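Local coordinates for protein-L-isoaspartate O-methyltransferase beta-aspartate methyltransferase (Plasmodium falciparum, PDB 2PBF), which probably repairs age-damaged proteins by methylating the carboxylate of isoaspartyl residues, with S-adenosyl-L-methionine as the methyl donor, at residues Leu162-His167 and Leu182-Gly187; Leu35-Gly40 and Thr95-Ile100; Asn109-Gly114 and Asn141-His146. All coordinates share one frame; numbering follows the deposited sequence.

In the fold
The three contacts illustrate how a Rossmann-like methyltransferase divides the work between backbone and side chains. Contacts 1 and 3 both reach the seven-stranded sheet, and Phe-163 of one packs its ring against Tyr-111 and Ile-113 of the other. Contact 3 pairs the edge strand 142-146 with its neighbour through an extended parallel ladder, whereas contact 1 offers a single bridge beside a tight turn and a water. Contact 2 differs in chemistry: a loop meets helix 93-101 through side chains alone. All three are largely buried, each with an exposed residue at its margin: Leu-162, Gln-36 and Lys-143. Helix 93-101 of contact 2 lies against the strands of contact 3.

Contact 1 (Leu162-His167 and Leu182-Gly187); sequences LFDAIH and LLAENG
Phe-163 is tied by two backbone hydrogen bonds to the residues flanking Leu-183, the pattern of a parallel beta bridge. Its N donates to Leu-182 O at 2.8 Å in a bent bond, 135° at the hydrogen; its O accepts from Ala-184 N at 3.0 Å, nearly straight but from above the carbonyl plane. Leu-182 O is also approached by Leu-162 CA, in a CA-H...O contact at 3.2 Å, and by the edge of the Phe-163 ring.

Apolar groups close in around the bridge. With CG1 anti to the carbonyl carbon (chi1 -49°), Ile-166 brings CD1 to 3.9 Å from Leu-183 CD1 and against CB of Leu-182. The CB atoms of Leu-162 and Ala-184 meet at 3.8 Å.

A water joins the two segments where a type II turn from Ala-184 to Gly-187 presents Glu-185 O: it donates to that oxygen at 3.0 Å and to Asp-164 OD1 at 2.9 Å. OD2 of the same carboxylate accepts from Arg-83 N. Asp-164 is thus fixed through both oxygens, one by the neighbouring strand 83-87 and the other, through the water, by the turn, so this one acidic group links two parts of the backbone, directly on one side and by way of solvent on the other.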
ATOM      1  N   LEU A 162      11.383 -11.660   4.257  1.00 35.30           N
ATOM      2  CA  LEU A 162      10.835 -11.746   2.922  1.00 34.62           C
ATOM      3  C   LEU A 162       9.328 -11.486   2.951  1.00 34.18           C
ATOM      4  O   LEU A 162       8.658 -11.767   3.961  1.00 34.03           O
ATOM      5  CB  LEU A 162      11.124 -13.124   2.327  1.00 35.02           C
ATOM      6  CG  LEU A 162      12.604 -13.485   2.166  1.00 35.61           C
ATOM      7  CD1 LEU A 162      12.767 -14.969   1.856  1.00 37.75           C
ATOM      8  CD2 LEU A 162      13.201 -12.655   1.067  1.00 35.93           C
ATOM      9  N   PHE A 163       8.810 -10.946   1.844  1.00 32.66           N
ATOM     10  CA  PHE A 163       7.427 -10.491   1.795  1.00 31.31           C
ATOM     11  C   PHE A 163       6.648 -11.072   0.630  1.00 30.80           C
ATOM     12  O   PHE A 163       7.089 -11.063  -0.508  1.00 31.70           O
ATOM     13  CB  PHE A 163       7.361  -8.954   1.790  1.00 30.02           C
ATOM     14  CG  PHE A 163       7.769  -8.342   3.096  1.00 31.17           C
ATOM     15  CD1 PHE A 163       6.825  -8.112   4.104  1.00 28.78           C
ATOM     16  CD2 PHE A 163       9.098  -8.031   3.344  1.00 28.24           C
ATOM     17  CE1 PHE A 163       7.211  -7.566   5.319  1.00 28.45           C
ATOM     18  CE2 PHE A 163       9.500  -7.482   4.554  1.00 27.53           C
ATOM     19  CZ  PHE A 163       8.558  -7.246   5.551  1.00 30.47           C
ATOM     20  N   ASP A 164       5.472 -11.579   0.935  1.00 30.30           N
ATOM     21  CA  ASP A 164       4.606 -12.144  -0.076  1.00 30.68           C
ATOM     22  C   ASP A 164       3.965 -11.046  -0.929  1.00 30.02           C
ATOM     23  O   ASP A 164       3.607 -11.281  -2.089  1.00 30.31           O
ATOM     24  CB  ASP A 164       3.561 -13.010   0.596  1.00 30.31           C
ATOM     25  CG  ASP A 164       4.188 -14.021   1.550  1.00 34.45           C
ATOM     26  OD1 ASP A 164       4.794 -15.006   1.052  1.00 34.39           O
ATOM     27  OD2 ASP A 164       4.097 -13.824   2.788  1.00 33.92           O
ATOM     28  N   ALA A 165       3.846  -9.849  -0.362  1.00 29.64           N
ATOM     29  CA  ALA A 165       3.241  -8.711  -1.057  1.00 28.66           C
ATOM     30  C   ALA A 165       3.986  -7.435  -0.738  1.00 28.79           C
ATOM     31  O   ALA A 165       4.199  -7.105   0.443  1.00 27.91           O
ATOM     32  CB  ALA A 165       1.786  -8.579  -0.688  1.00 28.96           C
ATOM     33  N   ILE A 166       4.416  -6.736  -1.796  1.00 27.82           N
ATOM     34  CA  ILE A 166       5.083  -5.447  -1.652  1.00 27.76           C
ATOM     35  C   ILE A 166       4.348  -4.399  -2.464  1.00 27.58           C
ATOM     36  O   ILE A 166       4.228  -4.505  -3.672  1.00 27.69           O
ATOM     37  CB  ILE A 166       6.597  -5.471  -2.074  1.00 27.91           C
ATOM     38  CG1 ILE A 166       7.322  -6.665  -1.416  1.00 29.81           C
ATOM     39  CG2 ILE A 166       7.254  -4.092  -1.750  1.00 27.17           C
ATOM     40  CD1 ILE A 166       8.844  -6.701  -1.606  1.00 28.80           C
ATOM     41  N   HIS A 167       3.839  -3.390  -1.794  1.00 28.19           N
ATOM     42  CA  HIS A 167       3.175  -2.326  -2.494  1.00 28.62           C
ATOM     43  C   HIS A 167       4.027  -1.094  -2.349  1.00 28.75           C
ATOM     44  O   HIS A 167       4.506  -0.772  -1.266  1.00 28.64           O
ATOM     45  CB  HIS A 167       1.780  -2.091  -1.947  1.00 29.17           C
ATOM     46  CG  HIS A 167       1.125  -0.886  -2.525  1.00 30.46           C
ATOM     47  ND1 HIS A 167       1.177   0.349  -1.917  1.00 30.93           N
ATOM     48  CD2 HIS A 167       0.454  -0.709  -3.686  1.00 31.92           C
ATOM     49  CE1 HIS A 167       0.555   1.233  -2.671  1.00 30.24           C
ATOM     50  NE2 HIS A 167       0.099   0.613  -3.744  1.00 33.42           N
ATOM     51  N   LEU A 182      13.713  -8.149  -1.045  1.00 38.36           N
ATOM     52  CA  LEU A 182      12.755  -8.281   0.046  1.00 37.82           C
ATOM     53  C   LEU A 182      11.636  -9.214  -0.362  1.00 37.53           C
ATOM     54  O   LEU A 182      10.858  -9.642   0.462  1.00 38.29           O
ATOM     55  CB  LEU A 182      12.224  -6.909   0.467  1.00 37.43           C
ATOM     56  CG  LEU A 182      13.138  -6.008   1.310  1.00 37.08           C
ATOM     57  CD1 LEU A 182      12.395  -4.750   1.705  1.00 36.05           C
ATOM     58  CD2 LEU A 182      13.679  -6.697   2.561  1.00 38.61           C
ATOM     59  N   LEU A 183      11.598  -9.555  -1.643  1.00 38.28           N
ATOM     60  CA  LEU A 183      10.510 -10.297  -2.229  1.00 38.32           C
ATOM     61  C   LEU A 183      10.648 -11.809  -2.017  1.00 39.76           C
ATOM     62  O   LEU A 183      11.689 -12.395  -2.322  1.00 40.02           O
ATOM     63  CB  LEU A 183      10.434  -9.942  -3.718  1.00 38.76           C
ATOM     64  CG  LEU A 183       9.222 -10.329  -4.565  1.00 37.74           C
ATOM     65  CD1 LEU A 183       7.944  -9.716  -3.984  1.00 38.93           C
ATOM     66  CD2 LEU A 183       9.446  -9.882  -6.003  1.00 37.16           C
ATOM     67  N   ALA A 184       9.582 -12.435  -1.513  1.00 40.63           N
ATOM     68  CA  ALA A 184       9.535 -13.886  -1.324  1.00 41.71           C
ATOM     69  C   ALA A 184       9.229 -14.650  -2.614  1.00 42.29           C
ATOM     70  O   ALA A 184       8.674 -14.102  -3.582  1.00 43.05           O
ATOM     71  CB  ALA A 184       8.507 -14.266  -0.232  1.00 41.31           C
ATOM     72  N   GLU A 185       9.584 -15.929  -2.620  1.00 42.42           N
ATOM     73  CA  GLU A 185       9.202 -16.802  -3.709  1.00 42.67           C
ATOM     74  C   GLU A 185       7.689 -16.728  -3.879  1.00 42.36           C
ATOM     75  O   GLU A 185       6.951 -16.827  -2.900  1.00 41.50           O
ATOM     76  CB  GLU A 185       9.647 -18.236  -3.418  1.00 43.14           C
ATOM     77  CG  GLU A 185       9.137 -19.276  -4.414  1.00 46.29           C
ATOM     78  CD  GLU A 185       9.814 -19.191  -5.776  1.00 48.69           C
ATOM     79  OE1 GLU A 185      10.873 -18.503  -5.888  1.00 48.07           O
ATOM     80  OE2 GLU A 185       9.280 -19.829  -6.725  1.00 49.65           O
ATOM     81  N   ASN A 186       7.243 -16.532  -5.121  1.00 41.86           N
ATOM     82  CA  ASN A 186       5.822 -16.406  -5.457  1.00 41.88           C
ATOM     83  C   ASN A 186       5.171 -15.092  -5.038  1.00 41.04           C
ATOM     84  O   ASN A 186       3.973 -14.891  -5.285  1.00 41.47           O
ATOM     85  CB  ASN A 186       4.987 -17.564  -4.888  1.00 42.82           C
ATOM     86  CG  ASN A 186       5.401 -18.919  -5.425  1.00 43.86           C
ATOM     87  OD1 ASN A 186       5.368 -19.918  -4.690  1.00 46.08           O
ATOM     88  ND2 ASN A 186       5.794 -18.970  -6.697  1.00 44.81           N
ATOM     89  N   GLY A 187       5.944 -14.221  -4.389  1.00 39.86           N
ATOM     90  CA  GLY A 187       5.444 -12.920  -3.958  1.00 38.06           C
ATOM     91  C   GLY A 187       5.231 -12.015  -5.160  1.00 37.02           C
ATOM     92  O   GLY A 187       5.873 -12.223  -6.229  1.00 36.43           O
TER
HETATM   93  O   HOH W   1       4.477 -15.649  -1.752  1.00 32.36           O

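Contact 2 (Leu35-Gly40 and Thr95-Ile100); sequences LQVDRG and TVCMAI
The amide of Gln-36 lies with its flat face over a methyl group, Ile-100 CG2, an apolar partner for a polar group. NE2 is 3.5 Å from that methyl and CD 3.6 Å, so the carbon sits above the plane and leaves the N-H groups directed elsewhere; NE2 in fact donates to Asn-32 O on helix 28-35. The extended chain of Gln-36, turned at chi3 to 83°, brings the amide broadside to the helix.

Val-37 provides the apolar centre. Its CG2 sits over the middle of the triangle formed by Val-96 CG1, Cys-97 SG and Ile-100 CG1 on one side of the helix, 3.9 Å from Val-96 CG1, 3.9 Å from Cys-97 SG and 4.1 Å from Ile-100 CG1. A chi1 of -169° sets CG1 of Val-37 anti to the backbone N and CG2 beside it, an arrangement in which both methyls reach Val-96 CG1.

Helix 93-101 is covered by this loop on one flank, where Tyr-93 OH also bonds Val-37 O. Cys-97 reaches Leu-71 of helix 64-74, while Thr-95 and Ala-99 rest on Phe-142 of strand 142-146.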
ATOM      1  N   LEU A  35     -14.468  -1.728   1.920  1.00 29.15           N
ATOM      2  CA  LEU A  35     -15.683  -1.441   2.705  1.00 30.28           C
ATOM      3  C   LEU A  35     -15.376  -1.365   4.200  1.00 31.07           C
ATOM      4  O   LEU A  35     -15.937  -0.550   4.924  1.00 30.69           O
ATOM      5  CB  LEU A  35     -16.764  -2.499   2.419  1.00 30.42           C
ATOM      6  CG  LEU A  35     -18.107  -2.330   3.166  1.00 31.79           C
ATOM      7  CD1 LEU A  35     -18.772  -1.029   2.759  1.00 34.46           C
ATOM      8  CD2 LEU A  35     -19.033  -3.532   2.948  1.00 30.82           C
ATOM      9  N   GLN A  36     -14.459  -2.221   4.653  1.00 32.22           N
ATOM     10  CA  GLN A  36     -14.026  -2.231   6.044  1.00 32.63           C
ATOM     11  C   GLN A  36     -13.146  -1.043   6.446  1.00 32.29           C
ATOM     12  O   GLN A  36     -12.929  -0.801   7.648  1.00 32.34           O
ATOM     13  CB  GLN A  36     -13.347  -3.571   6.375  1.00 32.95           C
ATOM     14  CG  GLN A  36     -14.320  -4.758   6.366  1.00 34.06           C
ATOM     15  CD  GLN A  36     -13.645  -6.084   6.670  1.00 33.19           C
ATOM     16  OE1 GLN A  36     -13.433  -6.422   7.819  1.00 37.63           O
ATOM     17  NE2 GLN A  36     -13.315  -6.842   5.629  1.00 37.92           N
ATOM     18  N   VAL A  37     -12.649  -0.293   5.455  1.00 31.52           N
ATOM     19  CA  VAL A  37     -11.758   0.837   5.708  1.00 30.49           C
ATOM     20  C   VAL A  37     -12.323   2.153   5.105  1.00 30.84           C
ATOM     21  O   VAL A  37     -12.129   2.449   3.920  1.00 29.73           O
ATOM     22  CB  VAL A  37     -10.289   0.555   5.184  1.00 30.70           C
ATOM     23  CG1 VAL A  37      -9.346   1.614   5.687  1.00 28.56           C
ATOM     24  CG2 VAL A  37      -9.794  -0.828   5.632  1.00 30.36           C
ATOM     25  N   ASP A  38     -13.020   2.928   5.933  1.00 30.87           N
ATOM     26  CA  ASP A  38     -13.653   4.163   5.522  1.00 31.47           C
ATOM     27  C   ASP A  38     -12.620   5.258   5.227  1.00 30.97           C
ATOM     28  O   ASP A  38     -11.877   5.690   6.127  1.00 31.10           O
ATOM     29  CB  ASP A  38     -14.640   4.631   6.615  1.00 31.93           C
ATOM     30  CG  ASP A  38     -15.472   5.855   6.197  1.00 34.14           C
ATOM     31  OD1 ASP A  38     -15.036   6.652   5.348  1.00 30.89           O
ATOM     32  OD2 ASP A  38     -16.587   6.026   6.754  1.00 39.07           O
ATOM     33  N   ARG A  39     -12.610   5.724   3.976  1.00 30.05           N
ATOM     34  CA  ARG A  39     -11.647   6.724   3.482  1.00 29.52           C
ATOM     35  C   ARG A  39     -11.668   8.034   4.265  1.00 30.36           C
ATOM     36  O   ARG A  39     -10.614   8.654   4.471  1.00 29.27           O
ATOM     37  CB  ARG A  39     -11.878   6.982   1.985  1.00 29.68           C
ATOM     38  CG  ARG A  39     -10.774   7.754   1.262  1.00 27.70           C
ATOM     39  CD  ARG A  39     -11.105   7.943  -0.236  1.00 27.91           C
ATOM     40  NE  ARG A  39     -10.317   9.009  -0.861  1.00 27.09           N
ATOM     41  CZ  ARG A  39      -9.062   8.868  -1.317  1.00 27.00           C
ATOM     42  NH1 ARG A  39      -8.458   7.694  -1.245  1.00 24.12           N
ATOM     43  NH2 ARG A  39      -8.417   9.898  -1.855  1.00 24.63           N
ATOM     44  N   GLY A  40     -12.859   8.432   4.722  1.00 30.44           N
ATOM     45  CA  GLY A  40     -13.044   9.621   5.576  1.00 31.07           C
ATOM     46  C   GLY A  40     -12.338   9.603   6.922  1.00 31.82           C
ATOM     47  O   GLY A  40     -12.155  10.645   7.564  1.00 31.54           O
ATOM     48  N   THR A  95      -2.207   0.434   4.004  1.00 25.06           N
ATOM     49  CA  THR A  95      -1.630  -0.415   5.040  1.00 25.28           C
ATOM     50  C   THR A  95      -2.695  -1.094   5.899  1.00 25.64           C
ATOM     51  O   THR A  95      -2.614  -2.291   6.152  1.00 26.49           O
ATOM     52  CB  THR A  95      -0.642   0.372   5.965  1.00 25.19           C
ATOM     53  OG1 THR A  95      -0.048   1.434   5.227  1.00 24.19           O
ATOM     54  CG2 THR A  95       0.446  -0.546   6.445  1.00 22.39           C
ATOM     55  N   VAL A  96      -3.682  -0.323   6.332  1.00 25.68           N
ATOM     56  CA  VAL A  96      -4.859  -0.848   7.032  1.00 25.69           C
ATOM     57  C   VAL A  96      -5.657  -1.835   6.159  1.00 26.57           C
ATOM     58  O   VAL A  96      -6.088  -2.885   6.637  1.00 26.12           O
ATOM     59  CB  VAL A  96      -5.730   0.317   7.565  1.00 25.87           C
ATOM     60  CG1 VAL A  96      -6.988  -0.193   8.261  1.00 24.14           C
ATOM     61  CG2 VAL A  96      -4.907   1.162   8.528  1.00 24.39           C
ATOM     62  N   CYS A  97      -5.832  -1.516   4.884  1.00 26.90           N
ATOM     63  CA  CYS A  97      -6.443  -2.458   3.954  1.00 27.54           C
ATOM     64  C   CYS A  97      -5.681  -3.794   3.997  1.00 27.97           C
ATOM     65  O   CYS A  97      -6.292  -4.853   4.105  1.00 28.02           O
ATOM     66  CB  CYS A  97      -6.524  -1.864   2.522  1.00 27.41           C
ATOM     67  SG  CYS A  97      -7.903  -0.694   2.234  1.00 27.26           S
ATOM     68  N   MET A  98      -4.353  -3.752   3.960  1.00 27.59           N
ATOM     69  CA  MET A  98      -3.575  -4.986   4.073  1.00 28.93           C
ATOM     70  C   MET A  98      -3.766  -5.718   5.410  1.00 28.64           C
ATOM     71  O   MET A  98      -3.914  -6.938   5.422  1.00 28.02           O
ATOM     72  CB  MET A  98      -2.088  -4.726   3.859  1.00 29.15           C
ATOM     73  CG  MET A  98      -1.673  -4.305   2.463  1.00 29.45           C
ATOM     74  SD  MET A  98       0.084  -3.857   2.554  1.00 32.41           S
ATOM     75  CE  MET A  98       0.389  -3.645   0.821  1.00 31.22           C
ATOM     76  N   ALA A  99      -3.741  -4.975   6.527  1.00 28.51           N
ATOM     77  CA  ALA A  99      -4.007  -5.531   7.863  1.00 28.80           C
ATOM     78  C   ALA A  99      -5.354  -6.250   7.945  1.00 29.14           C
ATOM     79  O   ALA A  99      -5.483  -7.271   8.630  1.00 29.59           O
ATOM     80  CB  ALA A  99      -3.956  -4.414   8.926  1.00 28.62           C
ATOM     81  N   ILE A 100      -6.355  -5.676   7.280  1.00 29.13           N
ATOM     82  CA  ILE A 100      -7.708  -6.212   7.272  1.00 29.74           C
ATOM     83  C   ILE A 100      -7.800  -7.491   6.473  1.00 30.20           C
ATOM     84  O   ILE A 100      -8.312  -8.491   6.968  1.00 30.57           O
ATOM     85  CB  ILE A 100      -8.751  -5.179   6.757  1.00 30.12           C
ATOM     86  CG1 ILE A 100      -9.077  -4.184   7.856  1.00 29.63           C
ATOM     87  CG2 ILE A 100     -10.060  -5.883   6.270  1.00 30.33           C
ATOM     88  CD1 ILE A 100      -9.382  -4.828   9.189  1.00 28.45           C
TER

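Contact 3 (Asn109-Gly114 and Asn141-His146); sequences NSYVIG and NFKIIH
Asn-141 ND2 is gripped by two carbonyl oxygens, Ser-110 O at 2.8 Å across the contact and Val-104 O of the loop before strand 111-116. The first bond is moderately bent (149° at the hydrogen), and the donor is tilted from the carbonyl plane. The amide is brought there by a chi1 of 61°, which puts CG between the backbone N and the carbonyl carbon. The two bonds fix the rotation of the amide at the start of the strand pair.

From here a parallel ladder runs on. Val-112 N donates to Asn-141 O and Val-112 O accepts from Lys-143 N; Gly-114 N then donates to Lys-143 O at 2.7 Å, and Gly-114 O receives Ile-145 N at 2.8 Å, almost straight at 178°. The same carbonyls take CA-H...O contacts, as from Phe-142 CA to Val-112 O at 3.3 Å.

Side chains meet on both faces. On that of Val-112 and Phe-142, ring atom CD1 of Phe-142 stands 4.0 Å from Val-112 CB. Gly-114, without a side chain, lets Ile-144 CD1 come 4.0 Å from its CA. On the face of Ile-113, its CD1 meets Ile-145 CG1 at 3.6 Å, the two chains lying at a slant to one another. Tyr-111 CD1 passes 3.7 Å from Asn-141 CA, while its OH lies beside the CD and CE methylenes of Lys-143.

The pair belongs to a beta-alpha-beta unit in which helix 119-132 connects strand 111-116 to strand 142-146, the outermost strand at this end of the sheet. Ile-144 packs on Leu-126 of that helix, Val-112 on Met-98 of helix 93-101, and strand 83-87 binds the other edge of strand 111-116.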
ATOM      1  N   ASN A 109       0.607 -14.997  12.595  1.00 30.90           N
ATOM      2  CA  ASN A 109       1.599 -15.203  11.552  1.00 30.45           C
ATOM      3  C   ASN A 109       1.513 -14.160  10.456  1.00 30.04           C
ATOM      4  O   ASN A 109       2.477 -13.958   9.732  1.00 30.01           O
ATOM      5  CB  ASN A 109       1.493 -16.584  10.927  1.00 30.43           C
ATOM      6  CG  ASN A 109       1.980 -17.686  11.850  1.00 28.84           C
ATOM      7  OD1 ASN A 109       1.329 -18.705  11.970  1.00 32.42           O
ATOM      8  ND2 ASN A 109       3.109 -17.486  12.490  1.00 26.91           N
ATOM      9  N   SER A 110       0.353 -13.530  10.324  1.00 29.61           N
ATOM     10  CA  SER A 110       0.189 -12.394   9.408  1.00 29.43           C
ATOM     11  C   SER A 110       1.084 -11.274   9.875  1.00 29.74           C
ATOM     12  O   SER A 110       1.231 -11.043  11.077  1.00 29.84           O
ATOM     13  CB  SER A 110      -1.244 -11.901   9.411  1.00 29.21           C
ATOM     14  OG  SER A 110      -2.073 -12.779   8.691  1.00 29.24           O
ATOM     15  N   TYR A 111       1.717 -10.594   8.925  1.00 29.04           N
ATOM     16  CA  TYR A 111       2.525  -9.468   9.265  1.00 28.57           C
ATOM     17  C   TYR A 111       2.359  -8.325   8.243  1.00 28.20           C
ATOM     18  O   TYR A 111       2.471  -8.542   7.026  1.00 27.26           O
ATOM     19  CB  TYR A 111       3.963  -9.927   9.360  1.00 29.56           C
ATOM     20  CG  TYR A 111       4.906  -8.887   9.870  1.00 31.02           C
ATOM     21  CD1 TYR A 111       4.966  -8.576  11.230  1.00 32.13           C
ATOM     22  CD2 TYR A 111       5.741  -8.212   8.999  1.00 31.39           C
ATOM     23  CE1 TYR A 111       5.862  -7.601  11.695  1.00 33.67           C
ATOM     24  CE2 TYR A 111       6.614  -7.246   9.449  1.00 31.75           C
ATOM     25  CZ  TYR A 111       6.672  -6.945  10.794  1.00 32.42           C
ATOM     26  OH  TYR A 111       7.574  -5.993  11.221  1.00 33.18           O
ATOM     27  N   VAL A 112       2.108  -7.113   8.742  1.00 27.70           N
ATOM     28  CA  VAL A 112       2.002  -5.931   7.876  1.00 27.42           C
ATOM     29  C   VAL A 112       2.859  -4.770   8.390  1.00 28.03           C
ATOM     30  O   VAL A 112       2.782  -4.395   9.566  1.00 27.11           O
ATOM     31  CB  VAL A 112       0.535  -5.485   7.697  1.00 27.12           C
ATOM     32  CG1 VAL A 112       0.419  -4.264   6.742  1.00 27.33           C
ATOM     33  CG2 VAL A 112      -0.314  -6.641   7.173  1.00 28.78           C
ATOM     34  N   ILE A 113       3.678  -4.203   7.508  1.00 28.14           N
ATOM     35  CA  ILE A 113       4.514  -3.062   7.893  1.00 28.26           C
ATOM     36  C   ILE A 113       4.359  -1.931   6.873  1.00 28.42           C
ATOM     37  O   ILE A 113       4.366  -2.190   5.680  1.00 29.13           O
ATOM     38  CB  ILE A 113       6.031  -3.486   8.168  1.00 28.56           C
ATOM     39  CG1 ILE A 113       6.832  -2.360   8.801  1.00 28.14           C
ATOM     40  CG2 ILE A 113       6.765  -3.960   6.919  1.00 28.49           C
ATOM     41  CD1 ILE A 113       8.265  -2.805   9.243  1.00 29.93           C
ATOM     42  N   GLY A 114       4.153  -0.701   7.354  1.00 27.72           N
ATOM     43  CA  GLY A 114       4.193   0.482   6.501  1.00 27.69           C
ATOM     44  C   GLY A 114       5.493   1.238   6.711  1.00 27.99           C
ATOM     45  O   GLY A 114       5.893   1.488   7.839  1.00 28.55           O
ATOM     46  N   ASN A 141       2.253  -7.452  15.177  1.00 32.40           N
ATOM     47  CA  ASN A 141       2.355  -7.774  13.765  1.00 31.41           C
ATOM     48  C   ASN A 141       1.734  -6.728  12.799  1.00 30.81           C
ATOM     49  O   ASN A 141       1.384  -7.049  11.674  1.00 29.93           O
ATOM     50  CB  ASN A 141       1.828  -9.206  13.502  1.00 31.04           C
ATOM     51  CG  ASN A 141       0.378  -9.378  13.879  1.00 29.60           C
ATOM     52  OD1 ASN A 141      -0.147  -8.646  14.702  1.00 29.92           O
ATOM     53  ND2 ASN A 141      -0.279 -10.321  13.260  1.00 31.92           N
ATOM     54  N   PHE A 142       1.586  -5.493  13.274  1.00 29.92           N
ATOM     55  CA  PHE A 142       1.246  -4.357  12.432  1.00 29.52           C
ATOM     56  C   PHE A 142       2.080  -3.182  12.909  1.00 30.39           C
ATOM     57  O   PHE A 142       2.150  -2.922  14.114  1.00 30.30           O
ATOM     58  CB  PHE A 142      -0.265  -4.036  12.488  1.00 29.36           C
ATOM     59  CG  PHE A 142      -0.647  -2.799  11.696  1.00 28.92           C
ATOM     60  CD1 PHE A 142      -1.015  -2.913  10.361  1.00 24.19           C
ATOM     61  CD2 PHE A 142      -0.554  -1.517  12.259  1.00 25.57           C
ATOM     62  CE1 PHE A 142      -1.319  -1.767   9.580  1.00 25.04           C
ATOM     63  CE2 PHE A 142      -0.860  -0.361  11.483  1.00 25.76           C
ATOM     64  CZ  PHE A 142      -1.273  -0.498  10.153  1.00 24.51           C
ATOM     65  N   LYS A 143       2.764  -2.500  11.987  1.00 30.58           N
ATOM     66  CA  LYS A 143       3.517  -1.300  12.360  1.00 31.69           C
ATOM     67  C   LYS A 143       3.606  -0.300  11.216  1.00 31.33           C
ATOM     68  O   LYS A 143       3.642  -0.693  10.049  1.00 30.63           O
ATOM     69  CB  LYS A 143       4.956  -1.648  12.753  1.00 32.28           C
ATOM     70  CG  LYS A 143       5.111  -2.448  14.015  1.00 35.73           C
ATOM     71  CD  LYS A 143       6.385  -3.287  13.983  1.00 41.80           C
ATOM     72  CE  LYS A 143       6.141  -4.613  14.724  1.00 43.98           C
ATOM     73  NZ  LYS A 143       7.213  -4.950  15.698  1.00 47.28           N
ATOM     74  N   ILE A 144       3.674   0.981  11.576  1.00 30.97           N
ATOM     75  CA  ILE A 144       4.057   2.056  10.658  1.00 30.93           C
ATOM     76  C   ILE A 144       5.356   2.646  11.169  1.00 31.13           C
ATOM     77  O   ILE A 144       5.404   3.174  12.274  1.00 30.91           O
ATOM     78  CB  ILE A 144       3.015   3.205  10.606  1.00 31.24           C
ATOM     79  CG1 ILE A 144       1.602   2.689  10.315  1.00 31.85           C
ATOM     80  CG2 ILE A 144       3.477   4.296   9.604  1.00 30.17           C
ATOM     81  CD1 ILE A 144       1.383   2.121   8.898  1.00 33.46           C
ATOM     82  N   ILE A 145       6.393   2.534  10.346  1.00 31.69           N
ATOM     83  CA  ILE A 145       7.758   2.946  10.654  1.00 32.98           C
ATOM     84  C   ILE A 145       8.135   4.216   9.878  1.00 33.11           C
ATOM     85  O   ILE A 145       7.826   4.335   8.697  1.00 32.80           O
ATOM     86  CB  ILE A 145       8.776   1.804  10.258  1.00 32.71           C
ATOM     87  CG1 ILE A 145       8.358   0.446  10.839  1.00 34.85           C
ATOM     88  CG2 ILE A 145      10.175   2.119  10.685  1.00 33.05           C
ATOM     89  CD1 ILE A 145       7.948   0.468  12.300  1.00 36.06           C
ATOM     90  N   HIS A 146       8.802   5.152  10.550  1.00 34.42           N
ATOM     91  CA  HIS A 146       9.478   6.272   9.882  1.00 35.64           C
ATOM     92  C   HIS A 146      10.786   5.815   9.237  1.00 36.24           C
ATOM     93  O   HIS A 146      11.789   5.627   9.915  1.00 36.90           O
ATOM     94  CB  HIS A 146       9.724   7.406  10.871  1.00 36.57           C
ATOM     95  CG  HIS A 146      10.373   8.612  10.267  1.00 37.41           C
ATOM     96  ND1 HIS A 146      11.108   9.505  11.010  1.00 38.83           N
ATOM     97  CD2 HIS A 146      10.412   9.060   8.991  1.00 39.39           C
ATOM     98  CE1 HIS A 146      11.564  10.462  10.221  1.00 40.79           C
ATOM     99  NE2 HIS A 146      11.158  10.213   8.990  1.00 39.95           N
TER